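Putative short-chain dehydrogenase/reductase (Burkholderia xenovorans, PDB 5IZ4) probably works as a nucleotide-dependent oxidoreductase of the short-chain dehydrogenase family, perhaps reducing 3-oxoacyl-[acyl-carrier-protein], and binds ADP in its cofactor pocket. Local coordinates at residues A53-E58 with T68-A73; Q134-A139 with T153-V158; S160-N165 with I171-S176. One frame throughout, in Å; residues are numbered along the deposited sequence.

The three contacts follow one another along the chain and lie in one Rossmann fold. Contacts 1 and 2 each set a helix against the same parallel sheet. Contact 1 uses strand 68-72, at one edge of the sheet within the chain, and contact 2 uses strand 153-158, further in. Their centres are about 18 Å apart. Strand 153-158 leads into helix 161-165 of contact 3, whose centre is about 20 Å from that of contact 2. The centres of contacts 1 and 3 are about 28 Å apart. Ala73 of contact 1 touches the bound ADP, and the side chain of Tyr173 lies about 6 Å from it. Contact 1 thus borders the nucleotide, while contact 3 probably holds catalytic residues.

Contact 1: A53-E58 with T68-A73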
loop_
_atom_site.group_PDB
_atom_site.type_symbol
_atom_site.label_atom_id
_atom_site.label_comp_id
_atom_site.label_asym_id
_atom_site.label_seq_id
_atom_site.Cartn_x
_atom_site.Cartn_y
_atom_site.Cartn_z
ATOM N N ALA A 53 -32.024 -15.811 -15.679
ATOM C CA ALA A 53 -31.142 -16.052 -14.541
ATOM C C ALA A 53 -31.594 -15.258 -13.322
ATOM O O ALA A 53 -31.612 -15.781 -12.199
ATOM C CB ALA A 53 -29.699 -15.700 -14.909
ATOM N N ALA A 54 -31.962 -13.989 -13.526
ATOM C CA ALA A 54 -32.432 -13.155 -12.421
ATOM C C ALA A 54 -33.668 -13.753 -11.758
ATOM O O ALA A 54 -33.812 -13.704 -10.528
ATOM C CB ALA A 54 -32.736 -11.743 -12.930
ATOM N N SER A 55 -34.575 -14.311 -12.562
ATOM C CA SER A 55 -35.799 -14.890 -12.016
ATOM C C SER A 55 -35.499 -16.118 -11.174
ATOM O O SER A 55 -36.174 -16.363 -10.169
ATOM C CB SER A 55 -36.760 -15.244 -13.147
ATOM O OG SER A 55 -37.104 -14.083 -13.882
ATOM N N THR A 56 -34.489 -16.901 -11.567
ATOM C CA THR A 56 -34.056 -18.023 -10.742
ATOM C C THR A 56 -33.455 -17.535 -9.431
ATOM O O THR A 56 -33.738 -18.097 -8.366
ATOM C CB THR A 56 -33.054 -18.876 -11.515
ATOM O OG1 THR A 56 -33.673 -19.357 -12.715
ATOM C CG2 THR A 56 -32.595 -20.065 -10.677
ATOM N N VAL A 57 -32.619 -16.492 -9.493
ATOM C CA VAL A 57 -32.083 -15.889 -8.273
ATOM C C VAL A 57 -33.219 -15.445 -7.358
ATOM O O VAL A 57 -33.193 -15.695 -6.146
ATOM C CB VAL A 57 -31.138 -14.718 -8.612
ATOM C CG1 VAL A 57 -30.708 -13.967 -7.330
ATOM C CG2 VAL A 57 -29.922 -15.226 -9.371
ATOM N N GLU A 58 -34.244 -14.797 -7.926
ATOM C CA GLU A 58 -35.371 -14.359 -7.107
ATOM C C GLU A 58 -36.072 -15.541 -6.457
ATOM O O GLU A 58 -36.424 -15.486 -5.271
ATOM C CB GLU A 58 -36.373 -13.546 -7.929
ATOM C CG GLU A 58 -37.602 -13.178 -7.104
ATOM C CD GLU A 58 -38.633 -12.333 -7.847
ATOM O OE1 GLU A 58 -39.098 -11.330 -7.257
ATOM O OE2 GLU A 58 -38.984 -12.665 -9.003
ATOM N N THR A 68 -38.812 -9.864 -2.105
ATOM C CA THR A 68 -37.983 -9.611 -3.275
ATOM C C THR A 68 -38.662 -8.616 -4.201
ATOM O O THR A 68 -39.883 -8.429 -4.172
ATOM C CB THR A 68 -37.705 -10.892 -4.077
ATOM O OG1 THR A 68 -38.950 -11.462 -4.509
ATOM C CG2 THR A 68 -36.940 -11.910 -3.248
ATOM N N LEU A 69 -37.841 -7.996 -5.044
ATOM C CA LEU A 69 -38.316 -7.348 -6.259
ATOM C C LEU A 69 -37.174 -7.406 -7.258
ATOM O O LEU A 69 -36.009 -7.423 -6.870
ATOM C CB LEU A 69 -38.778 -5.902 -6.015
ATOM C CG LEU A 69 -37.841 -4.723 -5.742
ATOM C CD1 LEU A 69 -37.132 -4.227 -7.003
ATOM C CD2 LEU A 69 -38.662 -3.594 -5.141
ATOM N N ILE A 70 -37.507 -7.456 -8.544
ATOM C CA ILE A 70 -36.502 -7.421 -9.601
ATOM C C ILE A 70 -36.623 -6.086 -10.304
ATOM O O ILE A 70 -37.732 -5.669 -10.668
ATOM C CB ILE A 70 -36.674 -8.573 -10.607
ATOM C CG1 ILE A 70 -36.532 -9.931 -9.922
ATOM C CG2 ILE A 70 -35.663 -8.441 -11.736
ATOM C CD1 ILE A 70 -36.662 -11.097 -10.890
ATOM N N PHE A 71 -35.493 -5.420 -10.517
ATOM C CA PHE A 71 -35.484 -4.233 -11.357
ATOM C C PHE A 71 -34.504 -4.417 -12.507
ATOM O O PHE A 71 -33.475 -5.088 -12.368
ATOM C CB PHE A 71 -35.148 -2.963 -10.540
ATOM C CG PHE A 71 -33.758 -2.945 -9.950
ATOM C CD1 PHE A 71 -32.682 -2.447 -10.678
ATOM C CD2 PHE A 71 -33.533 -3.386 -8.653
ATOM C CE1 PHE A 71 -31.403 -2.409 -10.126
ATOM C CE2 PHE A 71 -32.259 -3.353 -8.097
ATOM C CZ PHE A 71 -31.195 -2.859 -8.833
ATOM N N ASP A 72 -34.853 -3.844 -13.657
ATOM C CA ASP A 72 -33.912 -3.740 -14.761
ATOM C C ASP A 72 -33.162 -2.422 -14.646
ATOM O O ASP A 72 -33.756 -1.390 -14.318
ATOM C CB ASP A 72 -34.614 -3.794 -16.118
ATOM C CG ASP A 72 -35.209 -5.148 -16.436
ATOM O OD1 ASP A 72 -35.059 -6.095 -15.647
ATOM O OD2 ASP A 72 -35.837 -5.255 -17.509
ATOM N N ALA A 73 -31.856 -2.457 -14.916
ATOM C CA ALA A 73 -31.089 -1.220 -15.023
ATOM C C ALA A 73 -29.783 -1.476 -15.755
ATOM O O ALA A 73 -29.048 -2.409 -15.423
ATOM C CB ALA A 73 -30.800 -0.615 -13.646
#
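Glu58 lays its side chain across Thr68 and Ile70 of strand 68-72. The contact closes the beta-alpha-beta unit of strand 40-45, helix 51-63 and strand 68-72, part of the Rossmann fold. In such a unit the helix runs back against its strands. Here the axes of helix 53-58 and strand 68-72 make an angle of 163° and approach to 9.3 Å.

The Glu58 side chain leaves the helix with CG opposite the backbone N (chi1 176°) and stays extended beyond it. This carries the carboxylate out to the strand. OE1 accepts a hydrogen bond from OG1 of Thr68 at 2.8 Å. The hydroxyl comes from the anti side of OE1, 22° out of the carboxylate plane. Arg62 NH1 adds a weak bond to the same hydroxyl.

The methylene part of Glu58 is used as well. Its CB lies 3.9 Å from CD1 of Ile70, while its CG is 3.8 Å from CB of Thr68. Stem and carboxylate therefore share the same two residues, with OE1 on the Thr68 hydroxyl and both OE2 and CB on the Ile70 methyl. Glu58 also touches Ile43 of the adjacent strand 40-45.

Ile70 points at the helix and reaches its backbone. Its CD1 is 3.9 Å from O of Ala54 and 4.0 Å from CA of Ser55. Further along, Ala73 touches the bound ADP, so this strand leads into the nucleotide pocket. Next to the Thr68 bond, the other carboxylate oxygen, OE2 of Glu58, rests 3.4 Å from the CD1 methyl of Ile70.

Contact 2: Q134-A139 with T153-V158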
loop_
_atom_site.group_PDB
_atom_site.type_symbol
_atom_site.label_atom_id
_atom_site.label_comp_id
_atom_site.label_asym_id
_atom_site.label_seq_id
_atom_site.Cartn_x
_atom_site.Cartn_y
_atom_site.Cartn_z
ATOM N N GLN A 134 -22.855 6.111 -10.429
ATOM C CA GLN A 134 -24.217 6.595 -10.636
ATOM C C GLN A 134 -25.213 5.832 -9.770
ATOM O O GLN A 134 -26.161 6.421 -9.235
ATOM C CB GLN A 134 -24.587 6.504 -12.121
ATOM C CG GLN A 134 -23.850 7.561 -12.961
ATOM C CD GLN A 134 -24.215 7.545 -14.447
ATOM O OE1 GLN A 134 -24.129 8.575 -15.116
ATOM N NE2 GLN A 134 -24.589 6.375 -14.972
ATOM N N MET A 135 -25.003 4.526 -9.603
ATOM C CA MET A 135 -25.882 3.738 -8.745
ATOM C C MET A 135 -25.737 4.171 -7.292
ATOM O O MET A 135 -26.732 4.361 -6.582
ATOM C CB MET A 135 -25.557 2.250 -8.898
ATOM C CG MET A 135 -26.621 1.338 -8.332
ATOM S SD MET A 135 -28.174 1.502 -9.253
ATOM C CE MET A 135 -29.321 0.974 -7.983
ATOM N N THR A 136 -24.492 4.339 -6.842
ATOM C CA THR A 136 -24.241 4.771 -5.473
ATOM C C THR A 136 -24.865 6.135 -5.213
ATOM O O THR A 136 -25.578 6.322 -4.220
ATOM C CB THR A 136 -22.740 4.810 -5.203
ATOM O OG1 THR A 136 -22.165 3.512 -5.428
ATOM C CG2 THR A 136 -22.492 5.205 -3.763
ATOM N N ARG A 137 -24.622 7.095 -6.115
ATOM C CA ARG A 137 -25.206 8.428 -5.979
ATOM C C ARG A 137 -26.724 8.368 -5.892
ATOM O O ARG A 137 -27.333 9.086 -5.086
ATOM C CB ARG A 137 -24.789 9.321 -7.152
ATOM C CG ARG A 137 -25.505 10.680 -7.157
ATOM C CD ARG A 137 -25.004 11.629 -8.266
ATOM N NE ARG A 137 -25.257 11.111 -9.615
ATOM C CZ ARG A 137 -24.741 11.629 -10.723
ATOM N NH1 ARG A 137 -23.952 12.696 -10.658
ATOM N NH2 ARG A 137 -25.027 11.085 -11.907
ATOM N N ALA A 138 -27.359 7.539 -6.731
ATOM C CA ALA A 138 -28.818 7.466 -6.720
ATOM C C ALA A 138 -29.348 6.954 -5.385
ATOM O O ALA A 138 -30.407 7.401 -4.926
ATOM C CB ALA A 138 -29.314 6.577 -7.866
ATOM N N ALA A 139 -28.607 6.054 -4.737
ATOM C CA ALA A 139 -29.001 5.430 -3.481
ATOM C C ALA A 139 -28.630 6.243 -2.248
ATOM O O ALA A 139 -29.164 5.963 -1.167
ATOM C CB ALA A 139 -28.357 4.043 -3.355
ATOM N N THR A 153 -25.147 2.769 7.384
ATOM C CA THR A 153 -25.469 1.876 6.287
ATOM C C THR A 153 -24.204 1.581 5.474
ATOM O O THR A 153 -23.106 2.050 5.795
ATOM C CB THR A 153 -26.585 2.481 5.437
ATOM O OG1 THR A 153 -26.228 3.824 5.090
ATOM C CG2 THR A 153 -27.891 2.503 6.227
ATOM N N SER A 154 -24.343 0.787 4.413
ATOM C CA SER A 154 -23.180 0.138 3.817
ATOM C C SER A 154 -23.243 0.137 2.297
ATOM O O SER A 154 -24.247 -0.283 1.720
ATOM C CB SER A 154 -23.070 -1.307 4.323
ATOM O OG SER A 154 -22.008 -1.991 3.677
ATOM N N VAL A 155 -22.161 0.572 1.653
ATOM C CA VAL A 155 -21.954 0.391 0.215
ATOM C C VAL A 155 -20.757 -0.537 0.029
ATOM O O VAL A 155 -19.685 -0.298 0.598
ATOM C CB VAL A 155 -21.725 1.740 -0.497
ATOM C CG1 VAL A 155 -21.422 1.546 -1.994
ATOM C CG2 VAL A 155 -22.961 2.640 -0.324
ATOM N N VAL A 156 -20.930 -1.588 -0.769
ATOM C CA VAL A 156 -19.854 -2.536 -1.061
ATOM C C VAL A 156 -19.638 -2.554 -2.568
ATOM O O VAL A 156 -20.558 -2.882 -3.332
ATOM C CB VAL A 156 -20.169 -3.947 -0.538
ATOM C CG1 VAL A 156 -19.070 -4.943 -0.949
ATOM C CG2 VAL A 156 -20.361 -3.938 0.982
ATOM N N ASN A 157 -18.427 -2.207 -2.993
ATOM C CA ASN A 157 -18.060 -2.166 -4.404
ATOM C C ASN A 157 -17.254 -3.409 -4.746
ATOM O O ASN A 157 -16.248 -3.689 -4.095
ATOM C CB ASN A 157 -17.232 -0.912 -4.706
ATOM C CG ASN A 157 -18.000 0.361 -4.444
ATOM O OD1 ASN A 157 -19.219 0.404 -4.616
ATOM N ND2 ASN A 157 -17.294 1.408 -4.021
ATOM N N VAL A 158 -17.672 -4.148 -5.764
ATOM C CA VAL A 158 -16.917 -5.329 -6.167
ATOM C C VAL A 158 -15.853 -4.857 -7.148
ATOM O O VAL A 158 -16.134 -4.581 -8.317
ATOM C CB VAL A 158 -17.803 -6.418 -6.769
ATOM C CG1 VAL A 158 -16.924 -7.623 -7.153
ATOM C CG2 VAL A 158 -18.857 -6.825 -5.777
#
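Val155 is the first residue of strand 153-158 to touch helix 134-139, and it meets Thr136. The pairing is that of a Rossmann fold, in which helices pack on a parallel sheet. The CA atoms of Thr136 and Val155 are 7.5 Å apart, the nearest such pair in the contact. The CG1 of Val155 lies 4.0 Å from OG1 of Thr136 and 4.2 Å from CG2 of Thr136. The other branch, CG2 of Val155, comes to 4.3 Å from CG2 of Thr136. The fit is light, and both residues are buried.

On Thr136 the hydroxyl stands beside the backbone N (chi1 -58°). From there OG1 reaches back along its own helix and gives a hydrogen bond to the carbonyl O of Leu132. The valine methyl thus packs beside a hydroxyl that already has a polar partner.

Val156 follows, with its side chain on Ile99 and Leu200. The next residue, Asn157, brings its amide back toward the helix. Its OD1 is 4.4 Å from OG1 of Thr136, too far for a direct bond. Asn100 links the two: its ND2 bonds to OD1 of Asn157 and weakly to OG1 of Thr136. The ND2 of Asn157 bonds to Thr184 OG1, so both ends of this buried amide are engaged and its rotation is probably fixed.

The pair sits well inside the chain. Strand 153-158 runs parallel between strands 97-100 and 195-202. Helix 118-146 lies over it, with helix 78-92 packed against helix 118-146.

Contact 3: S160-N165 with I171-S176; sequences SLAGLN and IAYAAS
The Tyr173 ring is met at its edge: Ser160 OG and Ala162 CB lie near its plane, and neither face is used across this contact. Ala162 CB is 3.9 Å from CE2 of Tyr173. Ser160 CB is 3.5 Å from the phenolic OH of Tyr173. A chi1 of 179° swings the ring away from its own backbone N and toward Ser160.

Short helix 161-165 crosses the first turns of helix 171-191 almost at right angles (-86°), the axes of the two segments 7.5 Å apart. Small residues allow this approach. Ala174 CB sits 3.6 Å from O of Ala162, and Gly163 CA is 3.8 Å from O of Ala174. Thr182 of the second subunit packs on Ala174 and bonds to Gly163 O.

Ser160 is the N-cap of helix 161-165. Its OG accepts from N of Ala162 at 3.0 Å, with an N-H...O angle of 158°. Tyr173 and Lys177 fit the YxxxK signature of short-chain dehydrogenases. The capping bond probably helps to orient the serine hydroxyl beside the phenol. Ser160 OG and Tyr173 OH stay 3.8 Å apart, too far for a hydrogen bond between them, but consistent with the family's active-site Ser-Tyr pair.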
loop_
_atom_site.group_PDB
_atom_site.type_symbol
_atom_site.label_atom_id
_atom_site.label_comp_id
_atom_site.label_asym_id
_atom_site.label_seq_id
_atom_site.Cartn_x
_atom_site.Cartn_y
_atom_site.Cartn_z
ATOM N N SER A 160 -11.502 -5.737 -8.008
ATOM C CA SER A 160 -10.793 -6.928 -8.474
ATOM C C SER A 160 -9.336 -6.832 -8.058
ATOM O O SER A 160 -8.778 -5.733 -7.971
ATOM C CB SER A 160 -10.874 -7.079 -10.007
ATOM O OG SER A 160 -10.066 -8.159 -10.473
ATOM N N LEU A 161 -8.727 -8.000 -7.819
ATOM C CA LEU A 161 -7.269 -8.076 -7.732
ATOM C C LEU A 161 -6.607 -7.303 -8.870
ATOM O O LEU A 161 -5.552 -6.681 -8.683
ATOM C CB LEU A 161 -6.831 -9.539 -7.756
ATOM C CG LEU A 161 -5.332 -9.807 -7.797
ATOM C CD1 LEU A 161 -4.670 -9.191 -6.587
ATOM C CD2 LEU A 161 -5.065 -11.310 -7.856
ATOM N N ALA A 162 -7.222 -7.321 -10.058
ATOM C CA ALA A 162 -6.656 -6.600 -11.196
ATOM C C ALA A 162 -6.458 -5.116 -10.895
ATOM O O ALA A 162 -5.519 -4.502 -11.415
ATOM C CB ALA A 162 -7.557 -6.764 -12.431
ATOM N N GLY A 163 -7.350 -4.511 -10.104
ATOM C CA GLY A 163 -7.189 -3.105 -9.774
ATOM C C GLY A 163 -5.989 -2.855 -8.885
ATOM O O GLY A 163 -5.397 -1.771 -8.919
ATOM N N LEU A 164 -5.605 -3.857 -8.094
ATOM C CA LEU A 164 -4.487 -3.719 -7.172
ATOM C C LEU A 164 -3.144 -3.849 -7.875
ATOM O O LEU A 164 -2.231 -3.057 -7.613
ATOM C CB LEU A 164 -4.605 -4.772 -6.068
ATOM C CG LEU A 164 -5.796 -4.576 -5.135
ATOM C CD1 LEU A 164 -5.868 -5.741 -4.137
ATOM C CD2 LEU A 164 -5.674 -3.234 -4.416
ATOM N N ASN A 165 -2.991 -4.827 -8.771
ATOM C CA ASN A 165 -1.671 -5.125 -9.325
ATOM C C ASN A 165 -1.594 -5.059 -10.848
ATOM O O ASN A 165 -0.551 -5.410 -11.408
ATOM C CB ASN A 165 -1.178 -6.497 -8.840
ATOM C CG ASN A 165 -2.024 -7.663 -9.362
ATOM O OD1 ASN A 165 -2.948 -7.481 -10.165
ATOM N ND2 ASN A 165 -1.690 -8.878 -8.914
ATOM N N ILE A 171 -6.149 -4.740 -19.836
ATOM C CA ILE A 171 -5.616 -3.537 -19.209
ATOM C C ILE A 171 -6.721 -2.498 -19.010
ATOM O O ILE A 171 -6.666 -1.700 -18.063
ATOM C CB ILE A 171 -4.433 -2.990 -20.035
ATOM C CG1 ILE A 171 -3.625 -1.980 -19.208
ATOM C CG2 ILE A 171 -4.905 -2.379 -21.361
ATOM C CD1 ILE A 171 -2.443 -1.381 -19.959
ATOM N N ALA A 172 -7.744 -2.490 -19.880
ATOM C CA ALA A 172 -8.877 -1.590 -19.668
ATOM C C ALA A 172 -9.671 -1.991 -18.433
ATOM O O ALA A 172 -10.160 -1.133 -17.686
ATOM C CB ALA A 172 -9.784 -1.569 -20.908
ATOM N N TYR A 173 -9.815 -3.297 -18.204
ATOM C CA TYR A 173 -10.484 -3.769 -16.997
ATOM C C TYR A 173 -9.676 -3.403 -15.759
ATOM O O TYR A 173 -10.214 -2.872 -14.778
ATOM C CB TYR A 173 -10.687 -5.284 -17.093
ATOM C CG TYR A 173 -11.343 -5.919 -15.896
ATOM C CD1 TYR A 173 -12.727 -5.950 -15.768
ATOM C CD2 TYR A 173 -10.578 -6.505 -14.893
ATOM C CE1 TYR A 173 -13.335 -6.553 -14.675
ATOM C CE2 TYR A 173 -11.173 -7.106 -13.795
ATOM C CZ TYR A 173 -12.553 -7.124 -13.691
ATOM O OH TYR A 173 -13.151 -7.718 -12.602
ATOM N N ALA A 174 -8.371 -3.652 -15.797
ATOM C CA ALA A 174 -7.539 -3.343 -14.638
ATOM C C ALA A 174 -7.607 -1.855 -14.307
ATOM O O ALA A 174 -7.770 -1.474 -13.142
ATOM C CB ALA A 174 -6.099 -3.774 -14.902
ATOM N N ALA A 175 -7.490 -1.004 -15.330
ATOM C CA ALA A 175 -7.568 0.436 -15.108
ATOM C C ALA A 175 -8.893 0.817 -14.465
ATOM O O ALA A 175 -8.926 1.624 -13.523
ATOM C CB ALA A 175 -7.383 1.191 -16.425
ATOM N N SER A 176 -9.998 0.243 -14.953
ATOM C CA SER A 176 -11.300 0.619 -14.414
ATOM C C SER A 176 -11.415 0.225 -12.955
ATOM O O SER A 176 -12.067 0.928 -12.176
ATOM C CB SER A 176 -12.441 -0.009 -15.242
ATOM O OG SER A 176 -12.561 -1.403 -14.962
#